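Local coordinates for protein nucleoporin NUP82 (Saccharomyces cerevisiae, PDB 3PBP) that serves as a component of the yeast nuclear pore complex, through an N-terminal domain that interacts with NUP116, at residues A[127-135]-A[182-191]; A[276-287]-A[337-348]. The protein carries 1 engineered substitution. All coordinates share one frame; numbering follows the deposited sequence.

Contact 1 of 2, residues A[127-135]-A[182-191]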
loop_
_atom_site.group_PDB
_atom_site.type_symbol
_atom_site.label_atom_id
_atom_site.label_comp_id
_atom_site.label_asym_id
_atom_site.label_seq_id
_atom_site.Cartn_x
_atom_site.Cartn_y
_atom_site.Cartn_z
ATOM N N ILE A 127 -7.514 2.061 -13.904
ATOM C CA ILE A 127 -7.523 1.263 -12.686
ATOM C C ILE A 127 -6.594 0.054 -12.772
ATOM O O ILE A 127 -6.619 -0.702 -13.745
ATOM C CB ILE A 127 -8.959 0.784 -12.380
ATOM C CG1 ILE A 127 -9.869 2.002 -12.194
ATOM C CG2 ILE A 127 -8.971 -0.104 -11.141
ATOM C CD1 ILE A 127 -11.320 1.654 -12.145
ATOM N N LYS A 128 -5.780 -0.116 -11.734
ATOM C CA LYS A 128 -4.850 -1.227 -11.668
ATOM C C LYS A 128 -5.346 -2.287 -10.673
ATOM O O LYS A 128 -5.313 -3.494 -10.959
ATOM C CB LYS A 128 -3.467 -0.714 -11.262
ATOM C CG LYS A 128 -2.374 -1.762 -11.350
ATOM C CD LYS A 128 -1.006 -1.177 -11.036
ATOM C CE LYS A 128 0.074 -2.250 -11.170
ATOM N NZ LYS A 128 1.453 -1.702 -11.043
ATOM N N LYS A 129 -5.818 -1.836 -9.512
ATOM C CA LYS A 129 -6.307 -2.760 -8.500
ATOM C C LYS A 129 -7.351 -2.128 -7.585
ATOM O O LYS A 129 -7.325 -0.919 -7.342
ATOM C CB LYS A 129 -5.144 -3.286 -7.657
ATOM C CG LYS A 129 -5.542 -4.460 -6.803
ATOM C CD LYS A 129 -4.401 -5.009 -5.979
ATOM C CE LYS A 129 -4.855 -6.296 -5.281
ATOM N NZ LYS A 129 -3.799 -6.992 -4.493
ATOM N N VAL A 130 -8.265 -2.966 -7.088
ATOM C CA VAL A 130 -9.331 -2.541 -6.179
ATOM C C VAL A 130 -9.441 -3.476 -4.985
ATOM O O VAL A 130 -9.346 -4.684 -5.121
ATOM C CB VAL A 130 -10.696 -2.517 -6.884
ATOM C CG1 VAL A 130 -11.794 -2.135 -5.885
ATOM C CG2 VAL A 130 -10.658 -1.537 -8.036
ATOM N N LEU A 131 -9.660 -2.902 -3.815
ATOM C CA LEU A 131 -9.795 -3.674 -2.579
ATOM C C LEU A 131 -10.875 -3.085 -1.694
ATOM O O LEU A 131 -11.032 -1.861 -1.638
ATOM C CB LEU A 131 -8.504 -3.615 -1.762
ATOM C CG LEU A 131 -7.236 -4.257 -2.286
ATOM C CD1 LEU A 131 -6.106 -3.951 -1.342
ATOM C CD2 LEU A 131 -7.462 -5.743 -2.416
ATOM N N PHE A 132 -11.616 -3.938 -0.995
ATOM C CA PHE A 132 -12.606 -3.432 -0.047
ATOM C C PHE A 132 -11.805 -3.035 1.200
ATOM O O PHE A 132 -10.796 -3.665 1.515
ATOM C CB PHE A 132 -13.576 -4.524 0.357
ATOM C CG PHE A 132 -14.744 -4.661 -0.540
ATOM C CD1 PHE A 132 -15.717 -3.661 -0.597
ATOM C CD2 PHE A 132 -14.890 -5.795 -1.327
ATOM C CE1 PHE A 132 -16.829 -3.793 -1.438
ATOM C CE2 PHE A 132 -15.994 -5.943 -2.169
ATOM C CZ PHE A 132 -16.966 -4.938 -2.226
ATOM N N HIS A 133 -12.224 -1.995 1.909
ATOM C CA HIS A 133 -11.507 -1.641 3.121
ATOM C C HIS A 133 -11.998 -2.691 4.117
ATOM O O HIS A 133 -13.197 -2.836 4.342
ATOM C CB HIS A 133 -11.848 -0.224 3.578
ATOM C CG HIS A 133 -10.949 0.284 4.663
ATOM N ND1 HIS A 133 -10.942 -0.246 5.938
ATOM C CD2 HIS A 133 -10.021 1.270 4.662
ATOM C CE1 HIS A 133 -10.052 0.396 6.674
ATOM N NE2 HIS A 133 -9.478 1.321 5.924
ATOM N N PRO A 134 -11.072 -3.441 4.722
ATOM C CA PRO A 134 -11.395 -4.494 5.683
ATOM C C PRO A 134 -12.220 -4.043 6.877
ATOM O O PRO A 134 -12.941 -4.842 7.466
ATOM C CB PRO A 134 -10.024 -5.008 6.115
ATOM C CG PRO A 134 -9.100 -4.527 5.060
ATOM C CD PRO A 134 -9.626 -3.179 4.725
ATOM N N LYS A 135 -12.130 -2.774 7.247
ATOM C CA LYS A 135 -12.881 -2.344 8.411
ATOM C C LYS A 135 -13.852 -1.184 8.223
ATOM O O LYS A 135 -13.944 -0.279 9.053
ATOM C CB LYS A 135 -11.916 -2.048 9.551
ATOM C CG LYS A 135 -11.425 -3.281 10.263
ATOM C CD LYS A 135 -10.662 -2.873 11.499
ATOM C CE LYS A 135 -10.555 -4.002 12.506
ATOM N NZ LYS A 135 -9.826 -3.532 13.742
ATOM N N ILE A 182 3.864 1.519 -7.693
ATOM C CA ILE A 182 3.259 0.569 -6.772
ATOM C C ILE A 182 2.786 -0.651 -7.563
ATOM O O ILE A 182 2.056 -0.506 -8.534
ATOM C CB ILE A 182 2.062 1.208 -6.054
ATOM C CG1 ILE A 182 2.504 2.524 -5.412
ATOM C CG2 ILE A 182 1.517 0.261 -5.013
ATOM C CD1 ILE A 182 1.428 3.248 -4.643
ATOM N N THR A 183 3.206 -1.847 -7.160
ATOM C CA THR A 183 2.799 -3.072 -7.855
ATOM C C THR A 183 1.672 -3.759 -7.126
ATOM O O THR A 183 0.868 -4.457 -7.750
ATOM C CB THR A 183 3.895 -4.152 -7.901
ATOM O OG1 THR A 183 5.143 -3.555 -8.232
ATOM C CG2 THR A 183 3.546 -5.222 -8.942
ATOM N N ASP A 184 1.638 -3.597 -5.805
ATOM C CA ASP A 184 0.630 -4.266 -5.000
ATOM C C ASP A 184 0.276 -3.494 -3.740
ATOM O O ASP A 184 1.003 -2.618 -3.284
ATOM C CB ASP A 184 1.117 -5.678 -4.650
ATOM C CG ASP A 184 -0.021 -6.639 -4.335
ATOM O OD1 ASP A 184 -1.198 -6.254 -4.465
ATOM O OD2 ASP A 184 0.266 -7.795 -3.955
ATOM N N LEU A 185 -0.870 -3.856 -3.189
ATOM C CA LEU A 185 -1.444 -3.237 -2.008
ATOM C C LEU A 185 -1.954 -4.350 -1.119
ATOM O O LEU A 185 -2.404 -5.396 -1.608
ATOM C CB LEU A 185 -2.630 -2.389 -2.427
ATOM C CG LEU A 185 -2.573 -0.902 -2.176
ATOM C CD1 LEU A 185 -1.240 -0.353 -2.655
ATOM C CD2 LEU A 185 -3.743 -0.257 -2.888
ATOM N N GLU A 186 -1.914 -4.114 0.181
ATOM C CA GLU A 186 -2.365 -5.116 1.123
ATOM C C GLU A 186 -2.611 -4.471 2.477
ATOM O O GLU A 186 -1.811 -3.683 2.966
ATOM C CB GLU A 186 -1.302 -6.227 1.226
ATOM C CG GLU A 186 -1.596 -7.380 2.189
ATOM C CD GLU A 186 -2.848 -8.176 1.831
ATOM O OE1 GLU A 186 -3.131 -8.332 0.620
ATOM O OE2 GLU A 186 -3.536 -8.660 2.768
ATOM N N PHE A 187 -3.741 -4.801 3.077
ATOM C CA PHE A 187 -4.060 -4.266 4.383
ATOM C C PHE A 187 -3.434 -5.104 5.491
ATOM O O PHE A 187 -3.348 -6.326 5.406
ATOM C CB PHE A 187 -5.570 -4.238 4.588
ATOM C CG PHE A 187 -6.228 -2.976 4.124
ATOM C CD1 PHE A 187 -6.246 -1.842 4.933
ATOM C CD2 PHE A 187 -6.840 -2.917 2.869
ATOM C CE1 PHE A 187 -6.869 -0.648 4.497
ATOM C CE2 PHE A 187 -7.463 -1.726 2.429
ATOM C CZ PHE A 187 -7.476 -0.591 3.248
ATOM N N SER A 188 -2.987 -4.422 6.530
ATOM C CA SER A 188 -2.431 -5.086 7.678
ATOM C C SER A 188 -3.623 -5.705 8.391
ATOM O O SER A 188 -4.750 -5.244 8.227
ATOM C CB SER A 188 -1.771 -4.074 8.596
ATOM O OG SER A 188 -1.457 -4.687 9.828
ATOM N N LYS A 189 -3.394 -6.735 9.191
ATOM C CA LYS A 189 -4.501 -7.362 9.884
ATOM C C LYS A 189 -4.955 -6.511 11.068
ATOM O O LYS A 189 -5.881 -6.875 11.794
ATOM C CB LYS A 189 -4.113 -8.784 10.320
ATOM C CG LYS A 189 -3.942 -9.766 9.146
ATOM C CD LYS A 189 -5.242 -9.988 8.388
ATOM C CE LYS A 189 -5.075 -10.772 7.081
ATOM N NZ LYS A 189 -4.642 -9.921 5.911
ATOM N N ASP A 190 -4.302 -5.368 11.255
ATOM C CA ASP A 190 -4.672 -4.442 12.329
ATOM C C ASP A 190 -5.928 -3.695 11.846
ATOM O O ASP A 190 -6.739 -3.217 12.645
ATOM C CB ASP A 190 -3.529 -3.443 12.604
ATOM C CG ASP A 190 -3.439 -2.317 11.542
ATOM O OD1 ASP A 190 -3.680 -2.587 10.339
ATOM O OD2 ASP A 190 -3.107 -1.156 11.908
ATOM N N GLY A 191 -6.075 -3.599 10.527
ATOM C CA GLY A 191 -7.228 -2.936 9.951
ATOM C C GLY A 191 -7.066 -1.446 9.711
ATOM O O GLY A 191 -7.834 -0.864 8.930
#
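Lys129 reaches across to Asp184 in a salt bridge, its NZ 2.7 Å from Asp184 OD1, which receives it on the syn lone pair. The extended lysine chain, with CG anti to the backbone N (chi1 -167°), spans the gap between the strands. OD1 takes a second hydrogen bond from the backbone N of Leu185, which meets it from above the carboxylate plane, while OD2 accepts from Ile302 N; three donors thus fix the carboxylate. The neighbouring Lys128, also fully extended, gives its NZ to the backbone oxygen Ile182 O at 2.8 Å.

At the other end the His133 ring is gripped at both nitrogens: Lys135 N donates to His133 ND1 in the ring plane, and NE2 is bonded to Phe211 O. One face of this imidazole receives the edge of Phe187 in a T-shaped pair, with centroids 4.6 Å apart and planes at 59°. The phenyl ring in turn offers a face to Pro134, whose CD sits over its centre, 3.3 Å from the centroid, in a CH-pi contact. Between the polar and aromatic ends Leu131 CD1 packs on Leu185 CB at 4.0 Å. Past Phe187 the chain makes a type I turn from Ser188 to Gly191, against which the aliphatic part of Lys135 lies.

Strands 127-132 and 182-187 run nearly parallel (7°, axes 8.2 Å apart) without backbone pairing, as expected for innermost strands of successive blades in a beta-propeller. Val130 and Phe132 point back to strand 79-83, whereas Asp184 and Glu186 meet strand 299-306, continuing the series of blades.

Contact 2 of 2, residues A[276-287]-A[337-348]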
loop_
_atom_site.group_PDB
_atom_site.type_symbol
_atom_site.label_atom_id
_atom_site.label_comp_id
_atom_site.label_asym_id
_atom_site.label_seq_id
_atom_site.Cartn_x
_atom_site.Cartn_y
_atom_site.Cartn_z
ATOM N N TYR A 276 -9.251 13.649 9.271
ATOM C CA TYR A 276 -8.367 12.592 9.767
ATOM C C TYR A 276 -8.059 11.501 8.754
ATOM O O TYR A 276 -7.306 10.583 9.049
ATOM C CB TYR A 276 -8.968 11.926 11.003
ATOM C CG TYR A 276 -9.326 12.885 12.106
ATOM C CD1 TYR A 276 -10.562 13.526 12.125
ATOM C CD2 TYR A 276 -8.425 13.158 13.133
ATOM C CE1 TYR A 276 -10.890 14.413 13.144
ATOM C CE2 TYR A 276 -8.745 14.043 14.157
ATOM C CZ TYR A 276 -9.976 14.667 14.158
ATOM O OH TYR A 276 -10.283 15.548 15.169
ATOM N N ARG A 277 -8.632 11.597 7.563
ATOM C CA ARG A 277 -8.406 10.572 6.557
ATOM C C ARG A 277 -7.313 10.886 5.547
ATOM O O ARG A 277 -6.909 10.005 4.774
ATOM C CB ARG A 277 -9.716 10.266 5.840
ATOM C CG ARG A 277 -10.810 9.849 6.794
ATOM C CD ARG A 277 -11.640 8.764 6.193
ATOM N NE ARG A 277 -12.703 9.284 5.347
ATOM C CZ ARG A 277 -13.077 8.715 4.210
ATOM N NH1 ARG A 277 -12.459 7.621 3.780
ATOM N NH2 ARG A 277 -14.092 9.215 3.524
ATOM N N LEU A 278 -6.837 12.131 5.543
ATOM C CA LEU A 278 -5.770 12.526 4.627
ATOM C C LEU A 278 -4.442 12.257 5.313
ATOM O O LEU A 278 -4.024 13.007 6.188
ATOM C CB LEU A 278 -5.890 14.010 4.278
ATOM C CG LEU A 278 -7.119 14.382 3.446
ATOM C CD1 LEU A 278 -7.274 15.893 3.388
ATOM C CD2 LEU A 278 -6.982 13.789 2.046
ATOM N N ALA A 279 -3.777 11.177 4.928
ATOM C CA ALA A 279 -2.517 10.839 5.555
ATOM C C ALA A 279 -1.422 10.625 4.529
ATOM O O ALA A 279 -1.662 10.073 3.455
ATOM C CB ALA A 279 -2.690 9.600 6.390
ATOM N N LYS A 280 -0.213 11.060 4.860
ATOM C CA LYS A 280 0.903 10.892 3.954
ATOM C C LYS A 280 1.662 9.606 4.238
ATOM O O LYS A 280 1.847 9.213 5.398
ATOM C CB LYS A 280 1.841 12.099 4.035
ATOM C CG LYS A 280 1.279 13.325 3.359
ATOM C CD LYS A 280 2.296 14.438 3.254
ATOM C CE LYS A 280 1.715 15.626 2.484
ATOM N NZ LYS A 280 2.675 16.768 2.322
ATOM N N VAL A 281 2.095 8.957 3.164
ATOM C CA VAL A 281 2.835 7.707 3.251
ATOM C C VAL A 281 4.074 7.758 4.115
ATOM O O VAL A 281 4.789 8.756 4.162
ATOM C CB VAL A 281 3.306 7.220 1.881
ATOM C CG1 VAL A 281 2.807 5.797 1.649
ATOM C CG2 VAL A 281 2.837 8.166 0.800
ATOM N N GLN A 282 4.309 6.646 4.796
ATOM C CA GLN A 282 5.476 6.472 5.641
ATOM C C GLN A 282 6.360 5.478 4.875
ATOM O O GLN A 282 5.847 4.688 4.066
ATOM C CB GLN A 282 5.074 5.884 6.994
ATOM C CG GLN A 282 4.149 6.748 7.789
ATOM C CD GLN A 282 4.025 6.284 9.226
ATOM O OE1 GLN A 282 5.021 5.928 9.863
ATOM N NE2 GLN A 282 2.806 6.304 9.757
ATOM N N GLY A 283 7.670 5.524 5.110
ATOM C CA GLY A 283 8.569 4.621 4.413
ATOM C C GLY A 283 9.734 5.293 3.702
ATOM O O GLY A 283 9.830 6.524 3.672
ATOM N N PRO A 284 10.615 4.507 3.068
ATOM C CA PRO A 284 10.519 3.047 3.010
ATOM C C PRO A 284 10.817 2.357 4.325
ATOM O O PRO A 284 11.546 2.872 5.169
ATOM C CB PRO A 284 11.549 2.651 1.940
ATOM C CG PRO A 284 12.272 3.946 1.572
ATOM C CD PRO A 284 11.953 4.942 2.653
ATOM N N PHE A 285 10.232 1.180 4.489
ATOM C CA PHE A 285 10.462 0.395 5.667
ATOM C C PHE A 285 11.838 -0.220 5.506
ATOM O O PHE A 285 12.307 -0.473 4.397
ATOM C CB PHE A 285 9.446 -0.737 5.781
ATOM C CG PHE A 285 8.229 -0.390 6.566
ATOM C CD1 PHE A 285 7.333 0.560 6.100
ATOM C CD2 PHE A 285 7.972 -1.018 7.769
ATOM C CE1 PHE A 285 6.199 0.878 6.824
ATOM C CE2 PHE A 285 6.841 -0.705 8.507
ATOM C CZ PHE A 285 5.951 0.244 8.036
ATOM N N THR A 286 12.477 -0.461 6.635
ATOM C CA THR A 286 13.775 -1.086 6.665
ATOM C C THR A 286 13.497 -2.593 6.661
ATOM O O THR A 286 12.644 -3.062 7.407
ATOM C CB THR A 286 14.482 -0.659 7.939
ATOM O OG1 THR A 286 15.431 0.353 7.619
ATOM C CG2 THR A 286 15.165 -1.799 8.594
ATOM N N ILE A 287 14.163 -3.355 5.802
ATOM C CA ILE A 287 13.951 -4.808 5.791
ATOM C C ILE A 287 15.280 -5.413 6.217
ATOM O O ILE A 287 16.180 -5.584 5.405
ATOM C CB ILE A 287 13.571 -5.344 4.384
ATOM C CG1 ILE A 287 12.275 -4.682 3.896
ATOM C CG2 ILE A 287 13.387 -6.853 4.439
ATOM C CD1 ILE A 287 11.826 -5.152 2.538
ATOM N N TRP A 337 0.130 12.148 9.530
ATOM C CA TRP A 337 -0.718 12.737 8.509
ATOM C C TRP A 337 -0.010 13.751 7.621
ATOM O O TRP A 337 -0.178 13.692 6.408
ATOM C CB TRP A 337 -1.921 13.405 9.162
ATOM C CG TRP A 337 -2.904 12.477 9.833
ATOM C CD1 TRP A 337 -4.102 12.055 9.329
ATOM C CD2 TRP A 337 -2.847 11.993 11.182
ATOM N NE1 TRP A 337 -4.800 11.355 10.284
ATOM C CE2 TRP A 337 -4.051 11.302 11.431
ATOM C CE3 TRP A 337 -1.896 12.076 12.206
ATOM C CZ2 TRP A 337 -4.334 10.714 12.665
ATOM C CZ3 TRP A 337 -2.182 11.482 13.437
ATOM C CH2 TRP A 337 -3.387 10.811 13.651
ATOM N N ASP A 338 0.765 14.670 8.214
ATOM C CA ASP A 338 1.495 15.708 7.458
ATOM C C ASP A 338 2.876 15.292 6.995
ATOM O O ASP A 338 3.174 15.264 5.806
ATOM C CB ASP A 338 1.740 16.958 8.286
ATOM C CG ASP A 338 0.616 17.271 9.203
ATOM O OD1 ASP A 338 -0.508 17.448 8.703
ATOM O OD2 ASP A 338 0.862 17.345 10.422
ATOM N N VAL A 339 3.729 15.012 7.967
ATOM C CA VAL A 339 5.117 14.650 7.726
ATOM C C VAL A 339 5.448 13.912 6.430
ATOM O O VAL A 339 5.014 12.776 6.223
ATOM C CB VAL A 339 5.659 13.837 8.911
ATOM C CG1 VAL A 339 7.163 13.804 8.856
ATOM C CG2 VAL A 339 5.175 14.434 10.218
ATOM N N ASP A 340 6.212 14.574 5.559
ATOM C CA ASP A 340 6.649 13.971 4.303
ATOM C C ASP A 340 7.820 13.065 4.618
ATOM O O ASP A 340 8.614 13.350 5.508
ATOM C CB ASP A 340 7.155 15.010 3.305
ATOM C CG ASP A 340 6.098 15.997 2.898
ATOM O OD1 ASP A 340 4.956 15.564 2.643
ATOM O OD2 ASP A 340 6.422 17.204 2.823
ATOM N N ASN A 341 7.939 11.979 3.873
ATOM C CA ASN A 341 9.032 11.045 4.090
ATOM C C ASN A 341 9.207 10.670 5.553
ATOM O O ASN A 341 10.326 10.491 6.037
ATOM C CB ASN A 341 10.312 11.643 3.543
ATOM C CG ASN A 341 10.175 12.014 2.095
ATOM O OD1 ASN A 341 10.017 11.139 1.236
ATOM N ND2 ASN A 341 10.202 13.317 1.805
ATOM N N TYR A 342 8.090 10.556 6.258
ATOM C CA TYR A 342 8.146 10.168 7.645
ATOM C C TYR A 342 8.559 8.711 7.701
ATOM O O TYR A 342 8.019 7.853 7.003
ATOM C CB TYR A 342 6.787 10.318 8.308
ATOM C CG TYR A 342 6.793 10.057 9.792
ATOM C CD1 TYR A 342 7.543 10.846 10.660
ATOM C CD2 TYR A 342 5.992 9.067 10.342
ATOM C CE1 TYR A 342 7.486 10.661 12.037
ATOM C CE2 TYR A 342 5.924 8.870 11.721
ATOM C CZ TYR A 342 6.670 9.672 12.557
ATOM O OH TYR A 342 6.563 9.505 13.914
ATOM N N VAL A 343 9.558 8.454 8.513
ATOM C CA VAL A 343 10.042 7.116 8.735
ATOM C C VAL A 343 10.078 7.171 10.246
ATOM O O VAL A 343 10.152 8.265 10.811
ATOM C CB VAL A 343 11.463 6.923 8.199
ATOM C CG1 VAL A 343 12.056 5.672 8.814
ATOM C CG2 VAL A 343 11.448 6.801 6.693
ATOM N N TYR A 344 10.003 6.030 10.904
ATOM C CA TYR A 344 10.043 6.002 12.357
ATOM C C TYR A 344 9.407 4.710 12.757
ATOM O O TYR A 344 8.211 4.506 12.615
ATOM C CB TYR A 344 9.288 7.166 13.014
ATOM C CG TYR A 344 9.300 7.034 14.521
ATOM C CD1 TYR A 344 10.500 7.118 15.244
ATOM C CD2 TYR A 344 8.142 6.684 15.217
ATOM C CE1 TYR A 344 10.549 6.836 16.622
ATOM C CE2 TYR A 344 8.177 6.401 16.592
ATOM C CZ TYR A 344 9.385 6.474 17.286
ATOM O OH TYR A 344 9.419 6.135 18.626
ATOM N N ASN A 345 10.236 3.824 13.254
ATOM C CA ASN A 345 9.772 2.525 13.634
ATOM C C ASN A 345 9.161 1.821 12.432
ATOM O O ASN A 345 8.383 0.873 12.579
ATOM C CB ASN A 345 8.806 2.649 14.807
ATOM C CG ASN A 345 9.520 3.050 16.083
ATOM O OD1 ASN A 345 10.725 3.311 16.071
ATOM N ND2 ASN A 345 8.783 3.103 17.184
ATOM N N ASN A 346 9.519 2.297 11.240
ATOM C CA ASN A 346 9.075 1.664 9.999
ATOM C C ASN A 346 10.113 0.565 9.817
ATOM O O ASN A 346 10.972 0.635 8.939
ATOM C CB ASN A 346 9.125 2.644 8.814
ATOM C CG ASN A 346 7.970 3.655 8.823
ATOM O OD1 ASN A 346 7.640 4.214 7.803
ATOM N ND2 ASN A 346 7.370 3.884 9.978
ATOM N N SER A 347 10.017 -0.449 10.671
ATOM C CA SER A 347 10.977 -1.535 10.686
ATOM C C SER A 347 10.424 -2.937 10.533
ATOM O O SER A 347 9.530 -3.339 11.255
ATOM C CB SER A 347 11.786 -1.469 11.987
ATOM O OG SER A 347 12.459 -2.693 12.230
ATOM N N LEU A 348 10.988 -3.678 9.590
ATOM C CA LEU A 348 10.614 -5.057 9.342
ATOM C C LEU A 348 11.865 -5.923 9.482
ATOM O O LEU A 348 12.974 -5.525 9.112
ATOM C CB LEU A 348 10.046 -5.223 7.940
ATOM C CG LEU A 348 8.647 -4.688 7.701
ATOM C CD1 LEU A 348 8.309 -4.869 6.240
ATOM C CD2 LEU A 348 7.660 -5.426 8.588
#
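Asn346 lies over the ring of Phe285, its CB 3.7 Å from the ring centroid and almost on the ring normal. Its amide continues over the same ring, tilted by only 18°, in a stacked arrangement. CG of Asn346 stands anti to the carbonyl carbon (chi1 -76°), which carries the amide on toward Gln282: ND2 donates to Gln282 OE1 at 3.1 Å along a nearly straight path (173°) in the plane of the asparagine amide. The Gln282 side chain runs alongside Tyr342, pointing the same way, with OE1 at the edge of the phenol ring; Gln282 NE2 and Tyr342 OH both bond to parts of Ser334.

Beyond this cluster the backbones converge into a short parallel pairing, Thr286 beside Ser347 and Ile287 beside Leu348, in which Leu348 N bonds to Thr286 O at 2.8 Å. Here 286-288 joins strand 347-355 as a further strand at the margin of a propeller blade. The preceding residues also bond to strand 204-208 of another blade, and Pro284 O and Ile287 are bonded by the NUP116 chain. Phe285 CD2 packs 3.7 Å from Leu348 CG. An alanine in place of Phe285 would probably leave the Asn346 side chain and Leu348 without the ring they pack on, with the asparagine amide then positioned mainly by its bond to Gln282.

At the other end the Trp337 indole is met at its edge: NE1 donates to Tyr276 O at 2.9 Å, with the oxygen in the ring plane, and Leu278 O lies near CD1. Lys280, extended beyond CG, crosses to Asp340 and forms a salt bridge, with NZ received on the syn lone pair of Asp340 OD1.

From the N terminus the chain builds blades one after another. Contact 1 brings residues 182-191 back beside 127-135, closing a loop of 46 residues that completes the blade begun by strand 127-132; strand 182-187 then opens the next. Helices 220-235 and 243-262 follow. Contact 2 then opens, closing a 49-residue loop that holds strands 299-306, 313-319 and 323-329, and returns the chain beside residues 276-287. The two loops are in series, neither nesting nor crossing. The centres of contacts 1 and 2 lie about 16 Å apart, and the nearest atoms of contacts 1 and 2 about 7 Å apart. The blade of strands 182-187, 194-198 and 204-208 links them: strand 182-187 belongs to contact 1, while strand 204-208 adjoins contact 2.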